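Local coordinates for protein GH127 beta-L-arabinofuranoside (Geobacillus stearothermophilus, PDB 4QK0) that probably hydrolyses beta-L-arabinofuranosides, removing terminal beta-L-arabinofuranose units as a glycoside hydrolase of family GH127, at residues A[23-26]-A[27-31]; A[371-375]-A[376-380]. One frame throughout, in Å; residues are numbered along the deposited sequence.

Contact 1 (A[23-26]-A[27-31]); sequences WKRY and IDVVR
The guanidinium of Arg25 meets Val29 obliquely, with NH1 3.8 Å from CG2, while its NH2 lies 3.6 Å above one face of the Tyr26 ring, offset toward the rim. Phe22 meets the Tyr26 ring edge-to-face, and the indole of Trp23 packs edge-to-face on Tyr365, whose hydroxyl bonds to NE1. The Arg25 chain first runs with CG anti to the backbone N (chi1 -161°) and then bends at chi3, which lays its head beside Val29, the two leaving the helix alongside each other; the polar partner of NH1 is Leu374. Residues 23-31 form the first turns of helix 22-42, in the GH127 catalytic domain, whose family has an (alpha/alpha)6 barrel. Regular i to i+4 bonds hold the turn, among them Val30 N to Tyr26 O at 2.8 Å and Asp28 N to Lys24 O at 2.9 Å. Lys24, bent at chi3 and chi4, crosses Asp28 obliquely, and NZ reaches OD2 in a long salt bridge of 3.5 Å on the solvent-facing side. Ile27 CG1 rests 3.4 Å from Trp23 O; Ile27 and Val30 pack against Ile421 of helix 413-422, on the buried side of the helix.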
ATOM      1  N   TRP A  23      -6.000  16.892 -31.157  1.00 28.60           N
ATOM      2  CA  TRP A  23      -7.270  17.098 -30.437  1.00 28.20           C
ATOM      3  C   TRP A  23      -8.492  16.843 -31.289  1.00 26.50           C
ATOM      4  O   TRP A  23      -9.513  16.381 -30.797  1.00 27.82           O
ATOM      5  CB  TRP A  23      -7.343  18.463 -29.787  1.00 28.98           C
ATOM      6  CG  TRP A  23      -6.346  18.583 -28.722  1.00 29.55           C
ATOM      7  CD1 TRP A  23      -5.191  19.302 -28.757  1.00 28.57           C
ATOM      8  CD2 TRP A  23      -6.367  17.922 -27.464  1.00 26.46           C
ATOM      9  NE1 TRP A  23      -4.502  19.146 -27.606  1.00 27.35           N
ATOM     10  CE2 TRP A  23      -5.210  18.321 -26.775  1.00 25.41           C
ATOM     11  CE3 TRP A  23      -7.254  17.046 -26.859  1.00 25.43           C
ATOM     12  CZ2 TRP A  23      -4.892  17.849 -25.504  1.00 27.78           C
ATOM     13  CZ3 TRP A  23      -6.951  16.576 -25.576  1.00 29.10           C
ATOM     14  CH2 TRP A  23      -5.776  16.970 -24.918  1.00 25.85           C
ATOM     15  N   LYS A  24      -8.372  17.054 -32.581  1.00 32.70           N
ATOM     16  CA  LYS A  24      -9.506  16.817 -33.459  1.00 34.92           C
ATOM     17  C   LYS A  24      -9.903  15.365 -33.436  1.00 30.92           C
ATOM     18  O   LYS A  24     -11.106  15.036 -33.335  1.00 32.56           O
ATOM     19  CB  LYS A  24      -9.191  17.226 -34.899  1.00 47.32           C
ATOM     20  CG  LYS A  24     -10.450  17.403 -35.760  1.00 55.53           C
ATOM     21  CD  LYS A  24     -10.126  17.905 -37.166  1.00 67.37           C
ATOM     22  CE  LYS A  24      -9.574  16.780 -38.054  1.00 74.20           C
ATOM     23  NZ  LYS A  24     -10.622  15.780 -38.447  1.00 80.67           N
ATOM     24  N   ARG A  25      -8.918  14.480 -33.488  1.00 27.08           N
ATOM     25  CA  ARG A  25      -9.196  13.043 -33.349  1.00 27.76           C
ATOM     26  C   ARG A  25      -9.952  12.725 -32.044  1.00 26.46           C
ATOM     27  O   ARG A  25     -10.933  11.961 -32.047  1.00 30.16           O
ATOM     28  CB  ARG A  25      -7.899  12.229 -33.473  1.00 30.94           C
ATOM     29  CG  ARG A  25      -8.120  10.744 -33.794  1.00 32.86           C
ATOM     30  CD  ARG A  25      -6.888   9.914 -33.466  1.00 31.49           C
ATOM     31  NE  ARG A  25      -6.677   9.864 -32.037  1.00 29.62           N
ATOM     32  CZ  ARG A  25      -7.312   9.052 -31.203  1.00 30.39           C
ATOM     33  NH1 ARG A  25      -8.241   8.193 -31.629  1.00 30.96           N
ATOM     34  NH2 ARG A  25      -6.985   9.067 -29.914  1.00 30.96           N
ATOM     35  N   TYR A  26      -9.564  13.343 -30.930  1.00 25.80           N
ATOM     36  CA  TYR A  26     -10.237  13.069 -29.638  1.00 25.67           C
ATOM     37  C   TYR A  26     -11.661  13.578 -29.612  1.00 24.99           C
ATOM     38  O   TYR A  26     -12.588  12.929 -29.084  1.00 24.26           O
ATOM     39  CB  TYR A  26      -9.447  13.678 -28.466  1.00 26.37           C
ATOM     40  CG  TYR A  26      -8.274  12.832 -27.969  1.00 25.49           C
ATOM     41  CD1 TYR A  26      -8.503  11.666 -27.262  1.00 24.47           C
ATOM     42  CD2 TYR A  26      -6.975  13.228 -28.148  1.00 26.34           C
ATOM     43  CE1 TYR A  26      -7.463  10.881 -26.794  1.00 23.65           C
ATOM     44  CE2 TYR A  26      -5.924  12.466 -27.653  1.00 31.18           C
ATOM     45  CZ  TYR A  26      -6.207  11.266 -26.967  1.00 25.90           C
ATOM     46  OH  TYR A  26      -5.201  10.483 -26.503  1.00 27.79           O
ATOM     47  N   ILE A  27     -11.860  14.748 -30.191  1.00 24.57           N
ATOM     48  CA  ILE A  27     -13.225  15.302 -30.288  1.00 25.52           C
ATOM     49  C   ILE A  27     -14.120  14.417 -31.123  1.00 23.30           C
ATOM     50  O   ILE A  27     -15.249  14.165 -30.754  1.00 25.79           O
ATOM     51  CB  ILE A  27     -13.203  16.748 -30.829  1.00 30.00           C
ATOM     52  CG1 ILE A  27     -12.493  17.614 -29.799  1.00 33.37           C
ATOM     53  CG2 ILE A  27     -14.609  17.268 -31.069  1.00 28.83           C
ATOM     54  CD1 ILE A  27     -12.689  19.088 -29.987  1.00 35.69           C
ATOM     55  N   ASP A  28     -13.605  13.933 -32.227  1.00 25.66           N
ATOM     56  CA  ASP A  28     -14.356  13.003 -33.059  1.00 31.80           C
ATOM     57  C   ASP A  28     -14.731  11.758 -32.319  1.00 30.77           C
ATOM     58  O   ASP A  28     -15.856  11.258 -32.465  1.00 31.25           O
ATOM     59  CB  ASP A  28     -13.580  12.644 -34.334  1.00 33.51           C
ATOM     60  CG  ASP A  28     -13.442  13.861 -35.298  1.00 39.95           C
ATOM     61  OD1 ASP A  28     -14.243  14.823 -35.169  1.00 41.47           O
ATOM     62  OD2 ASP A  28     -12.536  13.862 -36.189  1.00 54.61           O
ATOM     63  N   VAL A  29     -13.792  11.240 -31.522  1.00 31.65           N
ATOM     64  CA  VAL A  29     -14.087  10.075 -30.682  1.00 27.03           C
ATOM     65  C   VAL A  29     -15.164  10.397 -29.670  1.00 26.34           C
ATOM     66  O   VAL A  29     -16.090   9.595 -29.437  1.00 25.46           O
ATOM     67  CB  VAL A  29     -12.814   9.560 -29.981  1.00 28.60           C
ATOM     68  CG1 VAL A  29     -13.165   8.632 -28.845  1.00 27.55           C
ATOM     69  CG2 VAL A  29     -11.930   8.839 -30.994  1.00 30.76           C
ATOM     70  N   VAL A  30     -15.062  11.545 -29.016  1.00 23.65           N
ATOM     71  CA  VAL A  30     -16.124  11.903 -28.056  1.00 23.53           C
ATOM     72  C   VAL A  30     -17.482  12.027 -28.730  1.00 23.20           C
ATOM     73  O   VAL A  30     -18.510  11.604 -28.184  1.00 23.28           O
ATOM     74  CB  VAL A  30     -15.770  13.243 -27.337  1.00 23.89           C
ATOM     75  CG1 VAL A  30     -16.960  13.791 -26.570  1.00 25.22           C
ATOM     76  CG2 VAL A  30     -14.640  13.045 -26.370  1.00 24.01           C
ATOM     77  N   ARG A  31     -17.488  12.622 -29.926  1.00 27.83           N
ATOM     78  CA  ARG A  31     -18.738  12.884 -30.649  1.00 29.22           C
ATOM     79  C   ARG A  31     -19.381  11.617 -31.170  1.00 32.68           C
ATOM     80  O   ARG A  31     -20.602  11.459 -31.064  1.00 32.38           O
ATOM     81  CB  ARG A  31     -18.497  13.857 -31.828  1.00 30.97           C
ATOM     82  CG  ARG A  31     -19.790  14.184 -32.634  1.00 31.98           C
ATOM     83  CD  ARG A  31     -19.510  15.156 -33.770  1.00 34.14           C
ATOM     84  NE  ARG A  31     -19.528  16.488 -33.191  1.00 38.73           N
ATOM     85  CZ  ARG A  31     -18.502  17.309 -33.083  1.00 34.32           C
ATOM     86  NH1 ARG A  31     -17.324  16.992 -33.581  1.00 38.14           N
ATOM     87  NH2 ARG A  31     -18.689  18.476 -32.493  1.00 32.79           N
TER

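Contact 2 (A[371-375]-A[376-380]); sequences GMDLD and GKKFF
Met372, a selenomethionine, runs alongside Phe379, the two side chains travelling together. Its CB lies 3.8 Å from Phe379 CD2; CG, set between the backbone N and carbonyl carbon (chi1 61°), carries the chain on to SE, and the bend at chi3 brings the methyl CE to 3.3 Å from Phe379 CE2, obliquely to the ring. This short approach rests on a nearly eclipsed chi3 (15°), so the exact place of the methyl is doubtful. The same CE packs on Gly376 CA at 3.8 Å. Leu417 and Ile421 of helix 413-422 and Tyr26 of helix 22-42 touch Met372, while Cys413 and Pro414 touch Phe379. The segment doubles back as a hairpin-like loop between helix 354-365 and strand 386-387: a type I beta turn spans Asp373 to Gly376, and Met372 and Phe379 form a single antiparallel bridge as a non-hydrogen-bonded pair. Its flanking bonds are Asp373 N to Lys378 O, 2.9 Å and nearly straight (171° at H), and Phe380 N to Gly371 O, where the donor sits above the carbonyl plane. Gly376, with positive phi, closes the turn through its N to Asp373 O at 2.8 Å. Directly after, Asp375 OD1 takes Lys377 N from above the carboxylate plane at 3.1 Å, an Asx turn, and the extended Lys377 chain crosses the Asp375 side chain at about a right angle. Asp373 instead lies beside Lys378, OD2 3.4 Å from its CB, while OD1 makes a salt bridge with Arg404.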
ATOM      1  N   GLY A 371      -6.814   8.489 -19.082  1.00 20.38           N
ATOM      2  CA  GLY A 371      -8.049   7.923 -18.625  1.00 19.10           C
ATOM      3  C   GLY A 371      -8.964   7.233 -19.646  1.00 19.39           C
ATOM      4  O   GLY A 371     -10.026   6.722 -19.279  1.00 18.94           O
HETATM    5  N   MSE A 372      -8.581   7.260 -20.914  1.00 22.46           N
HETATM    6  CA  MSE A 372      -9.361   6.602 -21.938  1.00 25.28           C
HETATM    7  C   MSE A 372      -8.469   5.864 -22.884  1.00 21.95           C
HETATM    8  O   MSE A 372      -7.317   6.226 -23.104  1.00 19.39           O
HETATM    9  CB  MSE A 372     -10.329   7.539 -22.718  1.00 26.82           C
HETATM   10  CG  MSE A 372      -9.610   8.665 -23.466  1.00 34.74           C
HETATM   11 SE   MSE A 372     -10.832   9.628 -24.727  1.00 46.17          SE
HETATM   12  CE  MSE A 372     -12.544   8.971 -24.053  1.00 30.20           C
ATOM     13  N   ASP A 373      -9.043   4.795 -23.447  1.00 23.49           N
ATOM     14  CA  ASP A 373      -8.442   4.105 -24.602  1.00 27.00           C
ATOM     15  C   ASP A 373      -8.490   5.067 -25.768  1.00 25.56           C
ATOM     16  O   ASP A 373      -9.403   5.935 -25.843  1.00 23.10           O
ATOM     17  CB  ASP A 373      -9.259   2.824 -25.012  1.00 31.81           C
ATOM     18  CG  ASP A 373      -8.909   1.541 -24.187  1.00 34.78           C
ATOM     19  OD1 ASP A 373      -7.910   1.480 -23.416  1.00 28.99           O
ATOM     20  OD2 ASP A 373      -9.664   0.532 -24.363  1.00 44.58           O
ATOM     21  N   LEU A 374      -7.578   4.869 -26.700  1.00 25.51           N
ATOM     22  CA  LEU A 374      -7.455   5.766 -27.810  1.00 29.17           C
ATOM     23  C   LEU A 374      -8.762   5.885 -28.600  1.00 31.51           C
ATOM     24  O   LEU A 374      -9.018   6.938 -29.145  1.00 31.11           O
ATOM     25  CB  LEU A 374      -6.340   5.334 -28.707  1.00 28.85           C
ATOM     26  CG  LEU A 374      -4.951   5.468 -28.093  1.00 31.79           C
ATOM     27  CD1 LEU A 374      -3.973   4.652 -28.915  1.00 30.13           C
ATOM     28  CD2 LEU A 374      -4.483   6.935 -28.011  1.00 28.20           C
ATOM     29  N   ASP A 375      -9.569   4.814 -28.644  1.00 30.69           N
ATOM     30  CA  ASP A 375     -10.854   4.790 -29.392  1.00 31.69           C
ATOM     31  C   ASP A 375     -12.049   5.167 -28.551  1.00 30.48           C
ATOM     32  O   ASP A 375     -13.202   5.029 -28.989  1.00 32.99           O
ATOM     33  CB  ASP A 375     -11.099   3.399 -30.079  1.00 32.91           C
ATOM     34  CG  ASP A 375     -11.290   2.242 -29.077  1.00 38.26           C
ATOM     35  OD1 ASP A 375     -11.422   2.465 -27.853  1.00 38.33           O
ATOM     36  OD2 ASP A 375     -11.307   1.064 -29.518  1.00 46.13           O
ATOM     37  N   GLY A 376     -11.797   5.562 -27.304  1.00 28.98           N
ATOM     38  CA  GLY A 376     -12.854   6.018 -26.437  1.00 27.19           C
ATOM     39  C   GLY A 376     -13.849   5.012 -25.907  1.00 29.94           C
ATOM     40  O   GLY A 376     -14.871   5.400 -25.301  1.00 27.51           O
ATOM     41  N   LYS A 377     -13.577   3.714 -26.044  1.00 29.70           N
ATOM     42  CA  LYS A 377     -14.562   2.727 -25.601  1.00 32.50           C
ATOM     43  C   LYS A 377     -14.447   2.291 -24.163  1.00 31.69           C
ATOM     44  O   LYS A 377     -15.433   1.817 -23.603  1.00 31.21           O
ATOM     45  CB  LYS A 377     -14.503   1.480 -26.489  1.00 40.76           C
ATOM     46  CG  LYS A 377     -15.118   1.707 -27.832  1.00 43.36           C
ATOM     47  CD  LYS A 377     -14.880   0.532 -28.743  1.00 54.74           C
ATOM     48  CE  LYS A 377     -15.509   0.855 -30.088  1.00 62.16           C
ATOM     49  NZ  LYS A 377     -15.005  -0.053 -31.150  1.00 66.20           N
ATOM     50  N   LYS A 378     -13.243   2.412 -23.592  1.00 28.26           N
ATOM     51  CA  LYS A 378     -12.998   2.053 -22.222  1.00 29.48           C
ATOM     52  C   LYS A 378     -12.195   3.129 -21.473  1.00 26.03           C
ATOM     53  O   LYS A 378     -11.469   3.915 -22.085  1.00 25.11           O
ATOM     54  CB  LYS A 378     -12.285   0.696 -22.174  1.00 33.96           C
ATOM     55  CG  LYS A 378     -13.145  -0.373 -22.836  1.00 38.36           C
ATOM     56  CD  LYS A 378     -12.772  -1.801 -22.512  1.00 42.29           C
ATOM     57  CE  LYS A 378     -11.659  -2.291 -23.428  1.00 52.17           C
ATOM     58  NZ  LYS A 378     -11.768  -3.764 -23.605  1.00 55.26           N
ATOM     59  N   PHE A 379     -12.312   3.099 -20.145  1.00 27.72           N
ATOM     60  CA  PHE A 379     -11.776   4.125 -19.268  1.00 27.75           C
ATOM     61  C   PHE A 379     -11.074   3.575 -18.025  1.00 30.48           C
ATOM     62  O   PHE A 379     -11.352   2.453 -17.567  1.00 24.81           O
ATOM     63  CB  PHE A 379     -12.896   5.034 -18.831  1.00 31.76           C
ATOM     64  CG  PHE A 379     -13.668   5.625 -19.967  1.00 37.08           C
ATOM     65  CD1 PHE A 379     -14.768   4.919 -20.538  1.00 42.79           C
ATOM     66  CD2 PHE A 379     -13.298   6.820 -20.536  1.00 37.86           C
ATOM     67  CE1 PHE A 379     -15.491   5.440 -21.615  1.00 40.46           C
ATOM     68  CE2 PHE A 379     -14.048   7.348 -21.597  1.00 41.36           C
ATOM     69  CZ  PHE A 379     -15.135   6.668 -22.124  1.00 36.90           C
ATOM     70  N   PHE A 380     -10.153   4.393 -17.503  1.00 27.82           N
ATOM     71  CA  PHE A 380      -9.635   4.247 -16.163  1.00 26.07           C
ATOM     72  C   PHE A 380     -10.278   5.275 -15.230  1.00 26.84           C
ATOM     73  O   PHE A 380     -10.504   6.442 -15.597  1.00 28.38           O
ATOM     74  CB  PHE A 380      -8.136   4.546 -16.125  1.00 25.45           C
ATOM     75  CG  PHE A 380      -7.254   3.437 -16.523  1.00 23.17           C
ATOM     76  CD1 PHE A 380      -7.504   2.157 -16.140  1.00 24.25           C
ATOM     77  CD2 PHE A 380      -6.175   3.689 -17.303  1.00 25.92           C
ATOM     78  CE1 PHE A 380      -6.666   1.140 -16.556  1.00 25.12           C
ATOM     79  CE2 PHE A 380      -5.319   2.683 -17.716  1.00 29.07           C
ATOM     80  CZ  PHE A 380      -5.564   1.400 -17.329  1.00 24.72           C
TER

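Overall arrangement
Contact 1 comes early in the chain, on helix 22-42, and precedes by some 340 residues contact 2, which lies in the loop between helix 354-365 and strand 386-387. In the fold, however, their centres are about 12 Å apart, both within the GH127 catalytic domain. They touch directly: Arg25 NH1 lies 2.9 Å from Leu374 O, a probable hydrogen bond, and Val29 CG1 packs 3.6 Å from Gly376 CA at the turn. Helix 413-422 is a shared neighbour, with Ile421 meeting Tyr26, Ile27 and Met372. The N-terminal helix of the domain is thereby joined to a loop from much later in the sequence.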